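Local coordinates for protein putative peptidase (Chlamydophila abortus, PDB 3CE2) that probably acts as a zinc-dependent oligopeptidase of the M3B family, thought to degrade a variety of small bioactive peptides, at residues Asp286-Asn291 with Lys594-Ile599; Gln472-Ser477 with Lys502-Glu507. All blocks are in the same frame, centred on the assembly; numbering follows the deposited sequence.

Interaction 1. Residues Asp286-Asn291 with Lys594-Ile599; sequences DIVKKN and KAFCFI
The phenyl ring of Phe596 receives Asn291 over one face and Val288 and Ile287 at its edge, near the ring plane. On the face, Asn291 CB makes a CH-pi contact, lying 4.2 Å from the centroid of the Phe596 ring and 28° off the ring normal. The carboxamide continues on the same side, over the CE2 rim and displaced off the ring: Asn291 CG comes 3.3 Å from Phe596 CE2, with OD1 towards the CD2 side of that atom and ND2 towards the CZ side. The amide is tilted 32° against the ring, so the two flat groups do not form a parallel stack. The edge is met by two methyl branches, Ile287 CG2 at 3.6 Å from Phe596 CE2 and, more loosely, Val288 CG2 at 4.4 Å from Phe596 CZ.

Both principal side chains put CG anti to their own carbonyl carbon. For Phe596 (chi1 -73°) this sends the ring outward from its helix toward 286-291; without such reach there would be little contact, as the nearest CA pair, Asn291 and Phe596, is 8.6 Å apart. No hydrogen bond crosses between the segments, and Phe596 contributes 86 of the 144 Å² buried, so the join is essentially one aromatic side chain received by three residues.

Phe470 of helix 451-487 touches both Phe596 and Val288, and Ile592, one turn before Phe596, touches Ile287 and Val288, which extends the apolar surroundings. Asn291 itself lies in the short link that leads into helix 292-306. One phenylalanine of the C-terminal helix 590-607 thus packs against the C-terminal part of helix 278-289 and the loop residue Asn291 beyond it, a tertiary contact within the largely helical M3 peptidase fold and away from its metal sites.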
loop_
_atom_site.group_PDB
_atom_site.type_symbol
_atom_site.label_atom_id
_atom_site.label_comp_id
_atom_site.label_asym_id
_atom_site.label_seq_id
_atom_site.Cartn_x
_atom_site.Cartn_y
_atom_site.Cartn_z
ATOM N N ASP A 286 -2.757 14.161 -16.106
ATOM C CA ASP A 286 -2.734 14.644 -17.477
ATOM C C ASP A 286 -1.991 13.652 -18.362
ATOM O O ASP A 286 -2.512 13.215 -19.401
ATOM C CB ASP A 286 -2.160 16.062 -17.569
ATOM C CG ASP A 286 -2.929 17.081 -16.667
ATOM O OD1 ASP A 286 -4.101 16.820 -16.307
ATOM O OD2 ASP A 286 -2.369 18.152 -16.301
ATOM N N ILE A 287 -0.797 13.250 -17.951
ATOM C CA ILE A 287 -0.016 12.353 -18.803
ATOM C C ILE A 287 -0.735 11.027 -19.005
ATOM O O ILE A 287 -0.761 10.487 -20.108
ATOM C CB ILE A 287 1.431 12.132 -18.295
ATOM C CG1 ILE A 287 2.399 13.070 -19.015
ATOM C CG2 ILE A 287 1.895 10.775 -18.665
ATOM C CD1 ILE A 287 2.300 14.552 -18.596
ATOM N N VAL A 288 -1.341 10.514 -17.941
ATOM C CA VAL A 288 -2.023 9.244 -18.030
ATOM C C VAL A 288 -3.210 9.327 -18.989
ATOM O O VAL A 288 -3.359 8.469 -19.853
ATOM C CB VAL A 288 -2.442 8.720 -16.652
ATOM C CG1 VAL A 288 -3.396 7.567 -16.814
ATOM C CG2 VAL A 288 -1.218 8.239 -15.897
ATOM N N LYS A 289 -4.036 10.362 -18.860
ATOM C CA LYS A 289 -5.129 10.564 -19.817
ATOM C C LYS A 289 -4.631 10.631 -21.258
ATOM O O LYS A 289 -5.234 10.039 -22.143
ATOM C CB LYS A 289 -5.900 11.841 -19.511
ATOM C CG LYS A 289 -6.773 11.747 -18.289
ATOM C CD LYS A 289 -7.533 13.052 -18.055
ATOM C CE LYS A 289 -8.328 12.977 -16.760
ATOM N NZ LYS A 289 -9.206 14.171 -16.598
ATOM N N LYS A 290 -3.538 11.355 -21.503
ATOM C CA LYS A 290 -2.998 11.407 -22.854
ATOM C C LYS A 290 -2.464 10.063 -23.327
ATOM O O LYS A 290 -2.140 9.936 -24.502
ATOM C CB LYS A 290 -1.906 12.452 -22.999
ATOM C CG LYS A 290 -2.365 13.904 -22.944
ATOM C CD LYS A 290 -1.149 14.780 -23.108
ATOM C CE LYS A 290 -1.186 15.965 -22.166
ATOM N NZ LYS A 290 0.157 16.230 -21.561
ATOM N N ASN A 291 -2.356 9.066 -22.440
ATOM C CA ASN A 291 -1.957 7.730 -22.888
ATOM C C ASN A 291 -3.071 6.721 -22.841
ATOM O O ASN A 291 -2.826 5.499 -22.967
ATOM C CB ASN A 291 -0.756 7.205 -22.137
ATOM C CG ASN A 291 0.471 8.066 -22.345
ATOM O OD1 ASN A 291 1.380 7.703 -23.082
ATOM N ND2 ASN A 291 0.490 9.221 -21.700
ATOM N N LYS A 594 9.379 5.853 -18.929
ATOM C CA LYS A 594 10.047 4.558 -18.793
ATOM C C LYS A 594 9.024 3.467 -18.441
ATOM O O LYS A 594 9.112 2.324 -18.907
ATOM C CB LYS A 594 11.151 4.634 -17.735
ATOM C CG LYS A 594 12.501 5.122 -18.242
ATOM C CD LYS A 594 12.989 4.191 -19.340
ATOM C CE LYS A 594 14.462 4.351 -19.649
ATOM N NZ LYS A 594 14.806 3.478 -20.814
ATOM N N ALA A 595 8.042 3.822 -17.623
ATOM C CA ALA A 595 6.986 2.889 -17.284
ATOM C C ALA A 595 6.219 2.521 -18.539
ATOM O O ALA A 595 6.049 1.346 -18.858
ATOM C CB ALA A 595 6.051 3.509 -16.253
ATOM N N PHE A 596 5.759 3.537 -19.258
ATOM C CA PHE A 596 5.001 3.311 -20.482
ATOM C C PHE A 596 5.761 2.467 -21.509
ATOM O O PHE A 596 5.176 1.623 -22.203
ATOM C CB PHE A 596 4.575 4.640 -21.088
ATOM C CG PHE A 596 3.475 5.318 -20.334
ATOM C CD1 PHE A 596 2.558 4.585 -19.619
ATOM C CD2 PHE A 596 3.322 6.685 -20.389
ATOM C CE1 PHE A 596 1.528 5.200 -18.942
ATOM C CE2 PHE A 596 2.292 7.310 -19.713
ATOM C CZ PHE A 596 1.393 6.552 -18.982
ATOM N N CYS A 597 7.067 2.675 -21.587
ATOM C CA CYS A 597 7.901 1.841 -22.449
ATOM C C CYS A 597 7.762 0.370 -22.135
ATOM O O CYS A 597 7.551 -0.459 -23.016
ATOM C CB CYS A 597 9.368 2.248 -22.331
ATOM S SG CYS A 597 9.703 3.798 -23.185
ATOM N N PHE A 598 7.905 0.049 -20.864
ATOM C CA PHE A 598 7.756 -1.309 -20.402
ATOM C C PHE A 598 6.398 -1.880 -20.812
ATOM O O PHE A 598 6.301 -3.012 -21.278
ATOM C CB PHE A 598 7.887 -1.326 -18.881
ATOM C CG PHE A 598 7.848 -2.694 -18.289
ATOM C CD1 PHE A 598 9.031 -3.341 -17.933
ATOM C CD2 PHE A 598 6.638 -3.336 -18.080
ATOM C CE1 PHE A 598 9.001 -4.605 -17.381
ATOM C CE2 PHE A 598 6.600 -4.612 -17.532
ATOM C CZ PHE A 598 7.780 -5.251 -17.185
ATOM N N ILE A 599 5.349 -1.090 -20.640
ATOM C CA ILE A 599 4.015 -1.576 -20.913
ATOM C C ILE A 599 3.852 -1.804 -22.412
ATOM O O ILE A 599 3.367 -2.856 -22.839
ATOM C CB ILE A 599 2.982 -0.596 -20.360
ATOM C CG1 ILE A 599 3.107 -0.548 -18.838
ATOM C CG2 ILE A 599 1.589 -0.989 -20.739
ATOM C CD1 ILE A 599 2.581 0.704 -18.249
#

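Interaction 2. Residues Gln472-Ser477 with Lys502-Glu507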
loop_
_atom_site.group_PDB
_atom_site.type_symbol
_atom_site.label_atom_id
_atom_site.label_comp_id
_atom_site.label_asym_id
_atom_site.label_seq_id
_atom_site.Cartn_x
_atom_site.Cartn_y
_atom_site.Cartn_z
ATOM N N GLN A 472 -6.506 3.363 -11.142
ATOM C CA GLN A 472 -6.285 4.214 -9.952
ATOM C C GLN A 472 -6.193 5.691 -10.302
ATOM O O GLN A 472 -6.610 6.556 -9.531
ATOM C CB GLN A 472 -5.042 3.782 -9.197
ATOM C CG GLN A 472 -5.046 2.289 -8.890
ATOM C CD GLN A 472 -6.270 1.883 -8.091
ATOM O OE1 GLN A 472 -6.611 2.524 -7.108
ATOM N NE2 GLN A 472 -6.932 0.821 -8.508
ATOM N N VAL A 473 -5.663 5.993 -11.480
ATOM C CA VAL A 473 -5.496 7.384 -11.858
ATOM C C VAL A 473 -6.874 7.956 -12.233
ATOM O O VAL A 473 -7.208 9.120 -11.949
ATOM C CB VAL A 473 -4.474 7.509 -12.996
ATOM C CG1 VAL A 473 -4.480 8.909 -13.569
ATOM C CG2 VAL A 473 -3.085 7.134 -12.496
ATOM N N LEU A 474 -7.705 7.119 -12.832
ATOM C CA LEU A 474 -9.092 7.519 -12.988
ATOM C C LEU A 474 -9.655 7.935 -11.632
ATOM O O LEU A 474 -10.116 9.077 -11.499
ATOM C CB LEU A 474 -9.915 6.404 -13.620
ATOM C CG LEU A 474 -11.274 6.759 -14.224
ATOM C CD1 LEU A 474 -11.774 5.556 -14.940
ATOM C CD2 LEU A 474 -12.254 7.149 -13.167
ATOM N N PHE A 475 -9.589 7.044 -10.624
ATOM C CA PHE A 475 -10.099 7.373 -9.283
ATOM C C PHE A 475 -9.492 8.717 -8.867
ATOM O O PHE A 475 -10.203 9.617 -8.365
ATOM C CB PHE A 475 -9.829 6.301 -8.194
ATOM C CG PHE A 475 -10.458 4.895 -8.454
ATOM C CD1 PHE A 475 -11.533 4.697 -9.330
ATOM C CD2 PHE A 475 -9.994 3.765 -7.737
ATOM C CE1 PHE A 475 -12.110 3.405 -9.513
ATOM C CE2 PHE A 475 -10.563 2.495 -7.916
ATOM C CZ PHE A 475 -11.629 2.322 -8.813
ATOM N N ALA A 476 -8.192 8.878 -9.107
ATOM C CA ALA A 476 -7.490 10.112 -8.687
ATOM C C ALA A 476 -8.046 11.386 -9.296
ATOM O O ALA A 476 -8.219 12.370 -8.577
ATOM C CB ALA A 476 -6.018 10.023 -8.936
ATOM N N SER A 477 -8.343 11.401 -10.593
ATOM C CA SER A 477 -8.915 12.635 -11.144
ATOM C C SER A 477 -10.314 12.857 -10.619
ATOM O O SER A 477 -10.714 14.006 -10.326
ATOM C CB SER A 477 -8.922 12.671 -12.669
ATOM O OG SER A 477 -9.006 11.370 -13.159
ATOM N N LYS A 502 -18.856 9.792 -15.486
ATOM C CA LYS A 502 -19.109 9.331 -16.853
ATOM C C LYS A 502 -18.094 9.900 -17.855
ATOM O O LYS A 502 -17.497 9.152 -18.625
ATOM C CB LYS A 502 -20.531 9.644 -17.309
ATOM C CG LYS A 502 -20.782 9.131 -18.710
ATOM C CD LYS A 502 -22.248 8.989 -19.037
ATOM C CE LYS A 502 -22.415 7.838 -20.053
ATOM N NZ LYS A 502 -23.733 7.819 -20.773
ATOM N N ASN A 503 -17.904 11.218 -17.827
ATOM C CA ASN A 503 -16.908 11.882 -18.673
ATOM C C ASN A 503 -15.568 11.241 -18.451
ATOM O O ASN A 503 -14.861 10.925 -19.404
ATOM C CB ASN A 503 -16.840 13.406 -18.435
ATOM C CG ASN A 503 -18.206 14.107 -18.663
ATOM O OD1 ASN A 503 -19.012 13.702 -19.517
ATOM N ND2 ASN A 503 -18.464 15.152 -17.888
ATOM N N LEU A 504 -15.226 11.010 -17.193
ATOM C CA LEU A 504 -13.961 10.369 -16.895
ATOM C C LEU A 504 -13.875 8.978 -17.503
ATOM O O LEU A 504 -12.871 8.640 -18.136
ATOM C CB LEU A 504 -13.702 10.310 -15.391
ATOM C CG LEU A 504 -12.799 11.366 -14.761
ATOM C CD1 LEU A 504 -13.136 12.769 -15.258
ATOM C CD2 LEU A 504 -12.935 11.288 -13.242
ATOM N N GLN A 505 -14.914 8.168 -17.332
ATOM C CA GLN A 505 -14.855 6.819 -17.906
ATOM C C GLN A 505 -14.621 6.959 -19.381
ATOM O O GLN A 505 -14.016 6.107 -20.038
ATOM C CB GLN A 505 -16.151 6.068 -17.678
ATOM C CG GLN A 505 -16.360 5.684 -16.225
ATOM C CD GLN A 505 -17.713 5.097 -16.004
ATOM O OE1 GLN A 505 -18.706 5.812 -16.037
ATOM N NE2 GLN A 505 -17.774 3.789 -15.793
ATOM N N ASN A 506 -15.093 8.075 -19.894
ATOM C CA ASN A 506 -14.993 8.330 -21.288
ATOM C C ASN A 506 -13.598 8.698 -21.722
ATOM O O ASN A 506 -13.080 8.107 -22.659
ATOM C CB ASN A 506 -15.966 9.414 -21.670
ATOM C CG ASN A 506 -16.810 8.991 -22.797
ATOM O OD1 ASN A 506 -16.327 8.876 -23.921
ATOM N ND2 ASN A 506 -18.072 8.667 -22.506
ATOM N N GLU A 507 -12.986 9.659 -21.037
ATOM C CA GLU A 507 -11.589 10.014 -21.320
ATOM C C GLU A 507 -10.683 8.786 -21.288
ATOM O O GLU A 507 -9.690 8.743 -21.996
ATOM C CB GLU A 507 -11.060 11.111 -20.372
ATOM C CG GLU A 507 -11.852 12.413 -20.430
ATOM C CD GLU A 507 -11.292 13.517 -19.525
ATOM O OE1 GLU A 507 -10.185 14.016 -19.831
ATOM O OE2 GLU A 507 -11.958 13.905 -18.521
#
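Leu474 and Leu504 meet between two helices whose short axes approach to 10.3 Å. Leu474 is fully extended: CG stands anti to the backbone N (chi1 -163°) and CD1 continues the chain outward. Although its CB leaves the helix obliquely to the partner, this extension carries CD2 to the Leu504 side chain, 4.1 Å from Leu504 CB, and sends CD1 towards the opposing backbone, loosely, at 4.5 Å from Gln505 CA. Leu504 behaves differently. Its CB already points at helix 451-487, and its chi1 of -98° lies away from the staggered positions; in this conformation CD2 rests 4.0 Å from Leu474 O and 3.9 Å from Ser477 OG. The two leucine side chains pass each other at an angle.

The N-to-C directions of the segments differ by 143°, and helix 494-509 follows helix 451-487 in the chain with only a short connection, so this is a packed antiparallel helical hairpin. Besides Leu504 and Gln505, Leu474 touches Tyr501, Phe508 and Tyr509 of helix 494-509.

Ser477 stands one turn after Leu474 and faces Leu504. Its OG is folded back among the carbonyls of its own helix, within bonding distance of both Val473 O (3.1 Å) and Leu474 O (3.0 Å); towards Leu504 it makes only van der Waals contact, and no hydrogen bond spans the two segments. Gln505 joins chiefly through its backbone side, because its CB points away from 472-477 and its amide is directed elsewhere, with NE2 bonded to Ser519 O. All four touching residues are buried, and together the two segments cover 172 Å². Beyond them, Ser477 also touches Ile285 and Lys289 of helix 278-289.

In the fold
Interactions 1 and 2 have centres 15 Å apart and meet through helix 278-289. Val288 CG1 lies 3.7 Å from Val473 CG1, so one of the two residues at the ring edge in interaction 1 also packs on helix 451-487, and Lys289 NZ forms a long, weak ion pair with Glu507 OE2 at 3.4 Å. In the chain, both segments of interaction 2 fall between those of interaction 1. Interaction 1 is away from the annotated sites, whereas the Ser477 side chain of interaction 2 is about 10 Å from that of His484, a zinc ligand on the same helix. Neither contact ligates the zinc held by His402 and His406 of the HExxH motif and by Glu430.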